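Local coordinates for DUF3299 domain-containing protein (Pseudomonas aeruginosa, PDB 4HSP) that is of unknown function but is probably made with a signal peptide and has a curled beta-sheet fold, probably an OB-like barrel, at residues T75-V80 against F115-T120. Sequence-based numbering, arbitrary orientation.
Sequences TEFLLV and FWVEGT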
loop_
_atom_site.group_PDB
_atom_site.type_symbol
_atom_site.label_atom_id
_atom_site.label_comp_id
_atom_site.label_asym_id
_atom_site.label_seq_id
_atom_site.Cartn_x
_atom_site.Cartn_y
_atom_site.Cartn_z
ATOM N N THR A 75 8.102 -11.845 11.743
ATOM C CA THR A 75 8.260 -13.189 12.283
ATOM C C THR A 75 7.188 -13.527 13.314
ATOM O O THR A 75 7.067 -14.691 13.679
ATOM C CB THR A 75 9.662 -13.344 12.847
ATOM O OG1 THR A 75 9.911 -12.276 13.764
ATOM C CG2 THR A 75 10.723 -13.383 11.745
ATOM N N GLU A 76 6.420 -12.525 13.790
ATOM C CA GLU A 76 5.297 -12.718 14.720
ATOM C C GLU A 76 4.154 -11.846 14.263
ATOM O O GLU A 76 4.337 -10.670 13.981
ATOM C CB GLU A 76 5.653 -12.453 16.198
ATOM C CG GLU A 76 6.582 -13.496 16.811
ATOM C CD GLU A 76 6.967 -13.313 18.269
ATOM O OE1 GLU A 76 6.065 -13.079 19.107
ATOM O OE2 GLU A 76 8.171 -13.456 18.582
ATOM N N PHE A 77 2.978 -12.426 14.134
ATOM C CA PHE A 77 1.836 -11.672 13.661
ATOM C C PHE A 77 0.515 -12.291 14.041
ATOM O O PHE A 77 0.459 -13.459 14.415
ATOM C CB PHE A 77 1.907 -11.534 12.128
ATOM C CG PHE A 77 1.882 -12.816 11.340
ATOM C CD1 PHE A 77 0.673 -13.372 10.924
ATOM C CD2 PHE A 77 3.071 -13.431 10.949
ATOM C CE1 PHE A 77 0.646 -14.525 10.142
ATOM C CE2 PHE A 77 3.048 -14.584 10.167
ATOM C CZ PHE A 77 1.833 -15.116 9.750
ATOM N N LEU A 78 -0.572 -11.505 13.886
ATOM C CA LEU A 78 -1.940 -12.006 14.022
ATOM C C LEU A 78 -2.466 -12.328 12.628
ATOM O O LEU A 78 -2.311 -11.515 11.713
ATOM C CB LEU A 78 -2.877 -11.004 14.720
ATOM C CG LEU A 78 -2.491 -10.449 16.106
ATOM C CD1 LEU A 78 -3.495 -9.371 16.552
ATOM C CD2 LEU A 78 -2.368 -11.571 17.186
ATOM N N LEU A 79 -3.038 -13.531 12.458
ATOM C CA LEU A 79 -3.746 -13.965 11.261
ATOM C C LEU A 79 -5.205 -13.700 11.541
ATOM O O LEU A 79 -5.740 -14.120 12.573
ATOM C CB LEU A 79 -3.484 -15.448 10.913
ATOM C CG LEU A 79 -4.028 -15.922 9.565
ATOM C CD1 LEU A 79 -3.286 -15.199 8.380
ATOM C CD2 LEU A 79 -3.910 -17.420 9.450
ATOM N N VAL A 80 -5.812 -12.896 10.676
ATOM C CA VAL A 80 -7.191 -12.426 10.790
ATOM C C VAL A 80 -7.931 -12.723 9.460
ATOM O O VAL A 80 -7.281 -12.858 8.408
ATOM C CB VAL A 80 -7.196 -10.906 11.151
ATOM C CG1 VAL A 80 -6.683 -10.670 12.581
ATOM C CG2 VAL A 80 -6.363 -10.117 10.148
ATOM N N PHE A 115 -2.752 -14.449 2.608
ATOM C CA PHE A 115 -1.815 -15.566 2.617
ATOM C C PHE A 115 -2.459 -16.841 3.092
ATOM O O PHE A 115 -3.508 -16.798 3.710
ATOM C CB PHE A 115 -0.647 -15.262 3.566
ATOM C CG PHE A 115 0.288 -14.186 3.094
ATOM C CD1 PHE A 115 0.000 -12.840 3.318
ATOM C CD2 PHE A 115 1.474 -14.511 2.452
ATOM C CE1 PHE A 115 0.862 -11.840 2.870
ATOM C CE2 PHE A 115 2.331 -13.507 1.998
ATOM C CZ PHE A 115 2.016 -12.180 2.210
ATOM N N TRP A 116 -1.808 -17.973 2.803
ATOM C CA TRP A 116 -2.045 -19.303 3.350
ATOM C C TRP A 116 -0.994 -19.501 4.456
ATOM O O TRP A 116 0.199 -19.352 4.194
ATOM C CB TRP A 116 -1.926 -20.423 2.279
ATOM C CG TRP A 116 -3.088 -20.505 1.340
ATOM C CD1 TRP A 116 -3.118 -20.122 0.028
ATOM C CD2 TRP A 116 -4.414 -20.932 1.667
ATOM N NE1 TRP A 116 -4.397 -20.231 -0.466
ATOM C CE2 TRP A 116 -5.213 -20.735 0.517
ATOM C CE3 TRP A 116 -5.012 -21.458 2.827
ATOM C CZ2 TRP A 116 -6.566 -21.086 0.481
ATOM C CZ3 TRP A 116 -6.356 -21.792 2.794
ATOM C CH2 TRP A 116 -7.128 -21.574 1.645
ATOM N N VAL A 117 -1.435 -19.743 5.694
ATOM C CA VAL A 117 -0.528 -20.041 6.809
ATOM C C VAL A 117 -0.727 -21.533 7.191
ATOM O O VAL A 117 -1.811 -21.915 7.632
ATOM C CB VAL A 117 -0.688 -19.103 8.043
ATOM C CG1 VAL A 117 0.260 -19.529 9.153
ATOM C CG2 VAL A 117 -0.474 -17.636 7.681
ATOM N N GLU A 118 0.309 -22.348 7.015
ATOM C CA GLU A 118 0.340 -23.772 7.372
ATOM C C GLU A 118 1.261 -23.979 8.541
ATOM O O GLU A 118 2.351 -23.404 8.558
ATOM C CB GLU A 118 0.862 -24.631 6.193
ATOM C CG GLU A 118 0.130 -24.426 4.876
ATOM C CD GLU A 118 0.691 -25.178 3.686
ATOM O OE1 GLU A 118 1.364 -26.213 3.899
ATOM O OE2 GLU A 118 0.434 -24.749 2.537
ATOM N N GLY A 119 0.895 -24.872 9.449
ATOM C CA GLY A 119 1.758 -25.216 10.578
ATOM C C GLY A 119 1.060 -25.936 11.706
ATOM O O GLY A 119 -0.090 -26.317 11.567
ATOM N N THR A 120 1.753 -26.141 12.826
ATOM C CA THR A 120 1.195 -26.797 14.014
ATOM C C THR A 120 0.231 -25.816 14.668
ATOM O O THR A 120 0.596 -24.670 14.957
ATOM C CB THR A 120 2.321 -27.280 14.956
ATOM O OG1 THR A 120 3.246 -28.067 14.199
ATOM C CG2 THR A 120 1.787 -28.086 16.146
#
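Val117 turns one methyl, CG2, toward Leu79 and Phe77 together, and that single group makes most of the contact. With Leu79 the meeting is tip to tip: the leucine reaches out from its strand and the valine comes straight at it, so that CD1 of Leu79 lies 3.8 Å from CG2 of Val117. The other leucine methyl, CD2, sits 3.9 Å from the same CG2 and equally close to CB of Val117; both methyls of the fork thus meet CG2, and CD2 reaches CB as well. CG of Leu79 is anti to the backbone N (chi1 -172°), extending the side chain across the gap.

Phe77 comes from the opposite direction and offers an edge. Its outermost carbon, CZ, is 4.0 Å from CG2 of Val117, with CE1 of Phe77 only slightly farther away, and the methyl lies in the plane of the ring. Val117 therefore abuts the rim of the phenyl group without covering either face. Both branches of the valine follow from chi1 of 178°: CG1 is anti to the backbone N, and CG2 is anti to the carbonyl carbon, facing Leu79 and Phe77.

No hydrogen bond crosses here. The nearest CA atoms, those of Leu79 and Val117, are 8.2 Å apart, too far for the backbones to pair, and all three touching residues are buried. The two strands thus meet through apolar side chains across the interior of the curled sheet, consistent with the core of an OB-like beta barrel. Strand 55-68 pairs antiparallel with both of them, and its Ile63 touches Phe77 as well as Phe115; Val100 of strand 98-102 packs on Phe77 and Val117, while Ala139 of strand 132-144 lies against Val117.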